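Local structure of calreticulin, putative (Trypanosoma cruzi, 5HCF) at residues A[120-125]-A[131-136]; A[157-162]-A[167-172]. The protein probably acts as a chaperone that binds both carbohydrates and peptides through a globular domain with a legume lectin fold. One frame throughout, in Å; residues are numbered along the deposited sequence.

Contact 1: residues A[120-125]-A[131-136]; sequences VHIILH and REWSKR
Ile122 lays its side chain across one face of the Trp133 indole, and this aliphatic-aromatic pair is the main side-chain contact between the segments. The side chain comes closer to the ring at each step outward. Ile122 CB stands 3.8 Å from Trp133 CE3, and CG1 closes to 3.4 Å from the same carbon. CD1, at the tip, sits above the six-membered ring as a CH-pi contact, 3.4 Å from its centroid and 19° off the normal. The side chain reaches this far because CG1 lies opposite the carbonyl carbon (chi1 -54°) and CD1 continues it in an extended line. A beta-branched chain suits the place: CG1 goes to the indole while CG2 takes another direction.

Trp133 turns its indole in toward strand 117-126. Val120 O approaches the ring edge in its plane, 3.7 Å from Trp133 CE3, while Lys135 O lies over the face opposite Ile122. The pyrrole NE1 is satisfied by Tyr158 OH, and Trp176 stacks on the indole.

Backbone pairing is regular only around Leu124 and Arg131, an antiparallel hydrogen-bonded pair: Leu124 N gives to Arg131 O at 3.1 Å and Arg131 N to Leu124 O at 2.7 Å. Arg131 drapes CB and CG past Leu124 O and then bends, carrying its guanidinium away to Ser177 O. Beyond, the chain of 133-136 leaves the strand. Trp133 N reaches Ile122 O only in a weak, bent bond of 3.3 Å, and that carbonyl also accepts from Trp176 NE1. Leu124 and Arg131 point to one face of the sheet, Ile123 and Glu132 to the other. This is a beta hairpin at the margin of a lectin-type sheet, its short outer strand giving way to a loop that inserts a tryptophan into the core.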
ATOM      1  N   VAL A 120       7.936  -5.914   1.681  1.00 33.53           N
ATOM      2  CA  VAL A 120       6.923  -5.023   1.133  1.00 32.87           C
ATOM      3  C   VAL A 120       6.016  -5.818   0.208  1.00 31.98           C
ATOM      4  O   VAL A 120       6.474  -6.393  -0.774  1.00 30.72           O
ATOM      5  CB  VAL A 120       7.553  -3.839   0.371  1.00 31.19           C
ATOM      6  CG1 VAL A 120       6.472  -2.921  -0.181  1.00 28.15           C
ATOM      7  CG2 VAL A 120       8.524  -3.074   1.275  1.00 30.21           C
ATOM      8  N   HIS A 121       4.725  -5.843   0.517  1.00 33.76           N
ATOM      9  CA  HIS A 121       3.777  -6.582  -0.303  1.00 31.61           C
ATOM     10  C   HIS A 121       3.448  -5.823  -1.565  1.00 32.47           C
ATOM     11  O   HIS A 121       3.103  -4.641  -1.516  1.00 34.12           O
ATOM     12  CB  HIS A 121       2.474  -6.845   0.453  1.00 31.25           C
ATOM     13  CG  HIS A 121       2.582  -7.892   1.514  1.00 32.32           C
ATOM     14  ND1 HIS A 121       2.917  -9.197   1.238  1.00 34.49           N
ATOM     15  CD2 HIS A 121       2.376  -7.826   2.852  1.00 31.94           C
ATOM     16  CE1 HIS A 121       2.927  -9.893   2.363  1.00 34.92           C
ATOM     17  NE2 HIS A 121       2.600  -9.085   3.354  1.00 33.60           N
ATOM     18  N   ILE A 122       3.559  -6.505  -2.698  1.00 32.14           N
ATOM     19  CA  ILE A 122       2.952  -6.018  -3.924  1.00 31.10           C
ATOM     20  C   ILE A 122       2.204  -7.185  -4.545  1.00 33.14           C
ATOM     21  O   ILE A 122       2.760  -7.928  -5.355  1.00 35.87           O
ATOM     22  CB  ILE A 122       3.975  -5.458  -4.914  1.00 29.26           C
ATOM     23  CG1 ILE A 122       4.839  -4.389  -4.244  1.00 24.69           C
ATOM     24  CG2 ILE A 122       3.256  -4.881  -6.127  1.00 31.22           C
ATOM     25  CD1 ILE A 122       5.851  -3.768  -5.166  1.00 24.14           C
ATOM     26  N   ILE A 123       0.944  -7.343  -4.151  1.00 30.67           N
ATOM     27  CA  ILE A 123       0.156  -8.503  -4.550  1.00 31.44           C
ATOM     28  C   ILE A 123      -0.932  -8.101  -5.537  1.00 33.32           C
ATOM     29  O   ILE A 123      -1.783  -7.258  -5.239  1.00 33.27           O
ATOM     30  CB  ILE A 123      -0.485  -9.196  -3.330  1.00 31.35           C
ATOM     31  CG1 ILE A 123       0.589  -9.587  -2.313  1.00 32.31           C
ATOM     32  CG2 ILE A 123      -1.279 -10.418  -3.760  1.00 30.84           C
ATOM     33  CD1 ILE A 123       0.060 -10.365  -1.129  1.00 32.14           C
ATOM     34  N   LEU A 124      -0.896  -8.706  -6.717  1.00 33.37           N
ATOM     35  CA  LEU A 124      -1.853  -8.388  -7.763  1.00 33.70           C
ATOM     36  C   LEU A 124      -2.824  -9.536  -7.968  1.00 36.16           C
ATOM     37  O   LEU A 124      -2.414 -10.688  -8.110  1.00 37.79           O
ATOM     38  CB  LEU A 124      -1.133  -8.079  -9.076  1.00 34.64           C
ATOM     39  CG  LEU A 124      -0.377  -6.754  -9.175  1.00 35.65           C
ATOM     40  CD1 LEU A 124       0.578  -6.782 -10.362  1.00 35.64           C
ATOM     41  CD2 LEU A 124      -1.359  -5.592  -9.293  1.00 34.81           C
ATOM     42  N   HIS A 125      -4.114  -9.227  -7.973  1.00 35.63           N
ATOM     43  CA  HIS A 125      -5.096 -10.233  -8.311  1.00 33.89           C
ATOM     44  C   HIS A 125      -5.190 -10.302  -9.824  1.00 34.89           C
ATOM     45  O   HIS A 125      -5.568  -9.333 -10.477  1.00 37.17           O
ATOM     46  CB  HIS A 125      -6.465  -9.933  -7.708  1.00 33.13           C
ATOM     47  CG  HIS A 125      -7.478 -10.989  -8.010  1.00 37.33           C
ATOM     48  ND1 HIS A 125      -7.731 -12.044  -7.157  1.00 38.74           N
ATOM     49  CD2 HIS A 125      -8.271 -11.184  -9.090  1.00 39.59           C
ATOM     50  CE1 HIS A 125      -8.647 -12.829  -7.689  1.00 40.45           C
ATOM     51  NE2 HIS A 125      -8.995 -12.328  -8.864  1.00 42.15           N
ATOM     52  N   ARG A 131      -1.458 -12.883  -6.798  1.00 38.59           N
ATOM     53  CA  ARG A 131      -0.092 -13.192  -7.219  1.00 37.57           C
ATOM     54  C   ARG A 131       0.895 -12.397  -6.387  1.00 36.19           C
ATOM     55  O   ARG A 131       0.921 -11.170  -6.456  1.00 35.85           O
ATOM     56  CB  ARG A 131       0.112 -12.880  -8.705  1.00 37.29           C
ATOM     57  CG  ARG A 131      -0.985 -13.401  -9.615  1.00 39.89           C
ATOM     58  CD  ARG A 131      -0.988 -14.916  -9.696  1.00 42.17           C
ATOM     59  NE  ARG A 131      -2.191 -15.403 -10.365  1.00 45.22           N
ATOM     60  CZ  ARG A 131      -2.203 -16.371 -11.276  1.00 47.53           C
ATOM     61  NH1 ARG A 131      -1.071 -16.956 -11.644  1.00 48.78           N
ATOM     62  NH2 ARG A 131      -3.348 -16.749 -11.830  1.00 48.48           N
ATOM     63  N   GLU A 132       1.690 -13.095  -5.586  1.00 35.93           N
ATOM     64  CA  GLU A 132       2.694 -12.430  -4.761  1.00 37.03           C
ATOM     65  C   GLU A 132       3.916 -12.004  -5.579  1.00 34.28           C
ATOM     66  O   GLU A 132       4.434 -12.763  -6.398  1.00 33.05           O
ATOM     67  CB  GLU A 132       3.121 -13.339  -3.605  1.00 41.16           C
ATOM     68  CG  GLU A 132       2.010 -13.625  -2.602  1.00 44.46           C
ATOM     69  CD  GLU A 132       2.494 -14.420  -1.405  1.00 48.96           C
ATOM     70  OE1 GLU A 132       2.047 -14.123  -0.275  1.00 50.16           O
ATOM     71  OE2 GLU A 132       3.315 -15.343  -1.594  1.00 52.11           O
ATOM     72  N   TRP A 133       4.361 -10.777  -5.341  1.00 29.82           N
ATOM     73  CA  TRP A 133       5.562 -10.226  -5.956  1.00 32.61           C
ATOM     74  C   TRP A 133       6.777 -11.126  -5.707  1.00 34.29           C
ATOM     75  O   TRP A 133       7.063 -11.493  -4.566  1.00 32.94           O
ATOM     76  CB  TRP A 133       5.809  -8.822  -5.400  1.00 30.44           C
ATOM     77  CG  TRP A 133       6.865  -8.014  -6.087  1.00 28.93           C
ATOM     78  CD1 TRP A 133       7.290  -8.134  -7.378  1.00 30.05           C
ATOM     79  CD2 TRP A 133       7.613  -6.932  -5.517  1.00 27.03           C
ATOM     80  NE1 TRP A 133       8.262  -7.199  -7.644  1.00 28.04           N
ATOM     81  CE2 TRP A 133       8.476  -6.447  -6.520  1.00 26.83           C
ATOM     82  CE3 TRP A 133       7.636  -6.328  -4.254  1.00 26.56           C
ATOM     83  CZ2 TRP A 133       9.353  -5.387  -6.300  1.00 26.66           C
ATOM     84  CZ3 TRP A 133       8.508  -5.276  -4.037  1.00 27.03           C
ATOM     85  CH2 TRP A 133       9.355  -4.816  -5.055  1.00 28.19           C
ATOM     86  N   SER A 134       7.482 -11.486  -6.776  1.00 34.83           N
ATOM     87  CA  SER A 134       8.620 -12.393  -6.662  1.00 34.15           C
ATOM     88  C   SER A 134       9.805 -11.776  -5.910  1.00 33.28           C
ATOM     89  O   SER A 134      10.601 -12.499  -5.324  1.00 32.57           O
ATOM     90  CB  SER A 134       9.083 -12.855  -8.045  1.00 34.37           C
ATOM     91  OG  SER A 134       9.622 -11.779  -8.793  1.00 35.28           O
ATOM     92  N   LYS A 135       9.929 -10.452  -5.934  1.00 35.07           N
ATOM     93  CA  LYS A 135      11.047  -9.788  -5.268  1.00 38.21           C
ATOM     94  C   LYS A 135      10.726  -9.490  -3.810  1.00 40.20           C
ATOM     95  O   LYS A 135       9.599  -9.118  -3.480  1.00 41.47           O
ATOM     96  CB  LYS A 135      11.420  -8.495  -5.999  1.00 40.50           C
ATOM     97  CG  LYS A 135      11.887  -8.720  -7.427  1.00 45.61           C
ATOM     98  CD  LYS A 135      12.679  -7.543  -7.963  1.00 50.10           C
ATOM     99  CE  LYS A 135      13.415  -7.937  -9.235  1.00 56.11           C
ATOM    100  NZ  LYS A 135      14.007  -6.768  -9.940  1.00 59.10           N
ATOM    101  N   ARG A 136      11.722  -9.638  -2.939  1.00 39.94           N
ATOM    102  CA  ARG A 136      11.487  -9.434  -1.517  1.00 38.39           C
ATOM    103  C   ARG A 136      12.339  -8.267  -1.011  1.00 35.84           C
ATOM    104  O   ARG A 136      13.528  -8.433  -0.735  1.00 36.84           O
ATOM    105  CB  ARG A 136      11.799 -10.710  -0.729  1.00 41.18           C
ATOM    106  CG  ARG A 136      11.088 -11.942  -1.274  1.00 46.08           C
ATOM    107  CD  ARG A 136      11.164 -13.155  -0.353  1.00 49.70           C
ATOM    108  NE  ARG A 136      10.081 -13.183   0.627  1.00 50.97           N
ATOM    109  CZ  ARG A 136      10.086 -12.569   1.806  1.00 50.95           C
ATOM    110  NH1 ARG A 136      11.126 -11.836   2.180  1.00 51.86           N
ATOM    111  NH2 ARG A 136       9.034 -12.679   2.606  1.00 49.57           N
TER
HETATM  112  O   HOH W   1       8.935  -7.520  -0.814  1.00 21.97           O

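Contact 2: residues A[157-162]-A[167-172]; sequences SYEFFL and KAKGQL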
ATOM      1  N   SER A 157       5.264  -2.332 -17.543  1.00 37.35           N
ATOM      2  CA  SER A 157       6.383  -2.152 -16.619  1.00 36.64           C
ATOM      3  C   SER A 157       5.866  -1.608 -15.288  1.00 37.68           C
ATOM      4  O   SER A 157       4.691  -1.255 -15.165  1.00 36.59           O
ATOM      5  CB  SER A 157       7.449  -1.214 -17.196  1.00 37.39           C
ATOM      6  OG  SER A 157       6.912   0.041 -17.567  1.00 37.98           O
ATOM      7  N   TYR A 158       6.733  -1.579 -14.282  1.00 38.20           N
ATOM      8  CA  TYR A 158       6.375  -1.031 -12.978  1.00 36.82           C
ATOM      9  C   TYR A 158       7.595  -0.446 -12.275  1.00 38.54           C
ATOM     10  O   TYR A 158       8.739  -0.719 -12.647  1.00 39.13           O
ATOM     11  CB  TYR A 158       5.738  -2.100 -12.095  1.00 35.80           C
ATOM     12  CG  TYR A 158       6.742  -3.057 -11.498  1.00 36.83           C
ATOM     13  CD1 TYR A 158       7.268  -4.100 -12.251  1.00 37.66           C
ATOM     14  CD2 TYR A 158       7.176  -2.912 -10.186  1.00 34.48           C
ATOM     15  CE1 TYR A 158       8.189  -4.981 -11.709  1.00 36.50           C
ATOM     16  CE2 TYR A 158       8.096  -3.783  -9.639  1.00 33.51           C
ATOM     17  CZ  TYR A 158       8.599  -4.816 -10.404  1.00 34.65           C
ATOM     18  OH  TYR A 158       9.518  -5.687  -9.864  1.00 35.73           O
ATOM     19  N   GLU A 159       7.349   0.368 -11.258  1.00 37.74           N
ATOM     20  CA  GLU A 159       8.432   0.886 -10.448  1.00 37.41           C
ATOM     21  C   GLU A 159       7.955   1.136  -9.023  1.00 36.72           C
ATOM     22  O   GLU A 159       6.901   1.736  -8.806  1.00 34.78           O
ATOM     23  CB  GLU A 159       8.998   2.164 -11.068  1.00 40.32           C
ATOM     24  CG  GLU A 159      10.313   2.629 -10.449  1.00 42.37           C
ATOM     25  CD  GLU A 159      11.025   3.650 -11.307  1.00 44.10           C
ATOM     26  OE1 GLU A 159      10.430   4.100 -12.311  1.00 45.64           O
ATOM     27  OE2 GLU A 159      12.181   3.998 -10.984  1.00 44.24           O
ATOM     28  N   PHE A 160       8.747   0.682  -8.055  1.00 37.05           N
ATOM     29  CA  PHE A 160       8.406   0.836  -6.646  1.00 35.63           C
ATOM     30  C   PHE A 160       9.348   1.821  -5.959  1.00 38.97           C
ATOM     31  O   PHE A 160      10.570   1.688  -6.037  1.00 41.62           O
ATOM     32  CB  PHE A 160       8.452  -0.517  -5.933  1.00 33.29           C
ATOM     33  CG  PHE A 160       8.490  -0.407  -4.438  1.00 33.85           C
ATOM     34  CD1 PHE A 160       7.437   0.171  -3.746  1.00 34.29           C
ATOM     35  CD2 PHE A 160       9.585  -0.864  -3.722  1.00 33.02           C
ATOM     36  CE1 PHE A 160       7.472   0.282  -2.370  1.00 33.76           C
ATOM     37  CE2 PHE A 160       9.625  -0.757  -2.344  1.00 31.73           C
ATOM     38  CZ  PHE A 160       8.568  -0.180  -1.669  1.00 32.74           C
ATOM     39  N   PHE A 161       8.772   2.803  -5.276  1.00 38.85           N
ATOM     40  CA  PHE A 161       9.556   3.817  -4.587  1.00 39.00           C
ATOM     41  C   PHE A 161       9.368   3.715  -3.086  1.00 39.08           C
ATOM     42  O   PHE A 161       8.243   3.596  -2.598  1.00 37.46           O
ATOM     43  CB  PHE A 161       9.162   5.218  -5.064  1.00 40.09           C
ATOM     44  CG  PHE A 161       9.361   5.434  -6.533  1.00 42.10           C
ATOM     45  CD1 PHE A 161       8.439   4.950  -7.450  1.00 41.85           C
ATOM     46  CD2 PHE A 161      10.464   6.131  -7.000  1.00 42.75           C
ATOM     47  CE1 PHE A 161       8.622   5.143  -8.802  1.00 43.16           C
ATOM     48  CE2 PHE A 161      10.650   6.334  -8.352  1.00 43.10           C
ATOM     49  CZ  PHE A 161       9.728   5.839  -9.254  1.00 44.37           C
ATOM     50  N   LEU A 162      10.473   3.770  -2.354  1.00 40.86           N
ATOM     51  CA  LEU A 162      10.415   3.848  -0.903  1.00 40.78           C
ATOM     52  C   LEU A 162      11.036   5.171  -0.475  1.00 40.78           C
ATOM     53  O   LEU A 162      12.176   5.468  -0.831  1.00 41.08           O
ATOM     54  CB  LEU A 162      11.137   2.662  -0.263  1.00 41.85           C
ATOM     55  CG  LEU A 162      10.828   2.388   1.210  1.00 43.26           C
ATOM     56  CD1 LEU A 162      10.801   0.886   1.452  1.00 42.23           C
ATOM     57  CD2 LEU A 162      11.836   3.061   2.120  1.00 46.56           C
ATOM     58  N   LYS A 167      13.366   1.838  -5.577  1.00 45.55           N
ATOM     59  CA  LYS A 167      13.900   0.633  -4.948  1.00 47.09           C
ATOM     60  C   LYS A 167      13.796  -0.607  -5.838  1.00 48.66           C
ATOM     61  O   LYS A 167      14.650  -1.494  -5.775  1.00 52.87           O
ATOM     62  CB  LYS A 167      13.188   0.368  -3.618  1.00 45.41           C
ATOM     63  CG  LYS A 167      13.947   0.865  -2.397  1.00 44.77           C
ATOM     64  CD  LYS A 167      14.735  -0.265  -1.764  1.00 43.65           C
ATOM     65  CE  LYS A 167      15.648   0.234  -0.661  1.00 45.98           C
ATOM     66  NZ  LYS A 167      16.336  -0.895   0.025  1.00 46.59           N
ATOM     67  N   ALA A 168      12.754  -0.671  -6.665  1.00 44.55           N
ATOM     68  CA  ALA A 168      12.585  -1.803  -7.570  1.00 42.57           C
ATOM     69  C   ALA A 168      11.948  -1.370  -8.883  1.00 41.61           C
ATOM     70  O   ALA A 168      11.094  -0.484  -8.917  1.00 39.70           O
ATOM     71  CB  ALA A 168      11.756  -2.892  -6.913  1.00 42.33           C
ATOM     72  N   LYS A 169      12.353  -2.033  -9.961  1.00 43.78           N
ATOM     73  CA  LYS A 169      11.981  -1.619 -11.306  1.00 44.57           C
ATOM     74  C   LYS A 169      12.061  -2.831 -12.218  1.00 41.89           C
ATOM     75  O   LYS A 169      13.037  -3.576 -12.167  1.00 40.97           O
ATOM     76  CB  LYS A 169      12.913  -0.499 -11.782  1.00 48.00           C
ATOM     77  CG  LYS A 169      12.502   0.229 -13.050  1.00 50.92           C
ATOM     78  CD  LYS A 169      13.380   1.471 -13.225  1.00 55.02           C
ATOM     79  CE  LYS A 169      12.734   2.530 -14.110  1.00 57.50           C
ATOM     80  NZ  LYS A 169      12.487   2.060 -15.499  1.00 59.36           N
ATOM     81  N   GLY A 170      11.034  -3.043 -13.038  1.00 41.45           N
ATOM     82  CA  GLY A 170      11.035  -4.174 -13.949  1.00 40.63           C
ATOM     83  C   GLY A 170       9.746  -4.408 -14.713  1.00 40.71           C
ATOM     84  O   GLY A 170       8.963  -3.486 -14.933  1.00 42.05           O
ATOM     85  N   GLN A 171       9.526  -5.655 -15.116  1.00 40.02           N
ATOM     86  CA  GLN A 171       8.373  -6.004 -15.935  1.00 38.92           C
ATOM     87  C   GLN A 171       7.404  -6.880 -15.147  1.00 37.90           C
ATOM     88  O   GLN A 171       7.830  -7.818 -14.470  1.00 38.51           O
ATOM     89  CB  GLN A 171       8.822  -6.739 -17.204  1.00 39.82           C
ATOM     90  CG  GLN A 171       9.936  -6.059 -18.003  1.00 43.64           C
ATOM     91  CD  GLN A 171       9.715  -4.576 -18.227  1.00 47.30           C
ATOM     92  OE1 GLN A 171       8.664  -4.157 -18.711  1.00 49.83           O
ATOM     93  NE2 GLN A 171      10.719  -3.772 -17.893  1.00 48.10           N
ATOM     94  N   LEU A 172       6.108  -6.586 -15.244  1.00 37.72           N
ATOM     95  CA  LEU A 172       5.084  -7.364 -14.539  1.00 37.42           C
ATOM     96  C   LEU A 172       5.150  -8.845 -14.882  1.00 37.91           C
ATOM     97  O   LEU A 172       5.039  -9.703 -14.008  1.00 38.76           O
ATOM     98  CB  LEU A 172       3.687  -6.842 -14.868  1.00 36.62           C
ATOM     99  CG  LEU A 172       3.287  -5.477 -14.318  1.00 37.90           C
ATOM    100  CD1 LEU A 172       1.947  -5.067 -14.901  1.00 39.47           C
ATOM    101  CD2 LEU A 172       3.219  -5.520 -12.801  1.00 36.11           C
TER
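The amide N of Phe160 donates to Ala168 O at 2.8 Å in an almost straight bond, while Phe160 O is held twice. Lys167 N reaches this oxygen at 2.8 Å, close to the direction of the C=O bond, and Ala168 N comes in the carbonyl plane, on a lone pair, at 3.3 Å. Two successive residues facing one is a classic beta bulge, and it satisfies both of their amides with a single acceptor. Further along, Tyr158 and Gly170 exchange a reciprocal pair, Tyr158 N to Gly170 O at 3.0 Å and the longer Gly170 N to Tyr158 O at 3.3 Å. Between these pairs, Glu159 CA makes a CA-H...O contact with Ala168 O.

Gly170 suits its place because the Tyr158 ring lies over its backbone: with CG set between the backbone N and carbonyl carbon (chi1 77°), the ring turns across to the neighbouring strand, bringing CE1 within 3.4 Å of Gly170 C, and Gly170 N sits over one ring face. The phenol OH is hydrogen-bonded to Asp175 OD2 as well as to the indole NE1 of Trp133, so this buried polar tip has two partners. Ala168, small enough to sit beside Phe160 CB, belongs to the same face.

Glu159 and Lys169 occupy the other face. Their chains cross, and the carboxylate lies against the lysine methylenes, but Glu159 OE1 and Lys169 NZ remain 4.3 Å apart, beyond a salt bridge, though attraction between them is plausible. Glu159 OE2 is bound by Ser166 OG, and Ser157 OG by Asp155 OD1. The reciprocal bonds and the bulge make this an antiparallel beta hairpin at the edge of a beta sandwich, which passes at Gln171, the N-cap, into helix 172-175.

Overall arrangement
Following the chain from the N terminus, strand 117-126 comes after several earlier strands and turns back into 129-132, where contact 1 closes a tight loop. After the loop and strand 145-152 it makes a second hairpin, closed by contact 2. The two are in series, neither nested nor crossed, with centres about 11 Å apart. They belong to different sheets: contact 1 lies at the margin of the seven-stranded sheet, contact 2 at the margin of the other. Apolar side chains join them across the sandwich, Val120 CG1 to Phe160 CZ at 3.8 Å and Leu124 CD1 to Leu172 CD2 at 3.8 Å. The inserted indole of contact 1 also packs on Ala168, tying the two edges together.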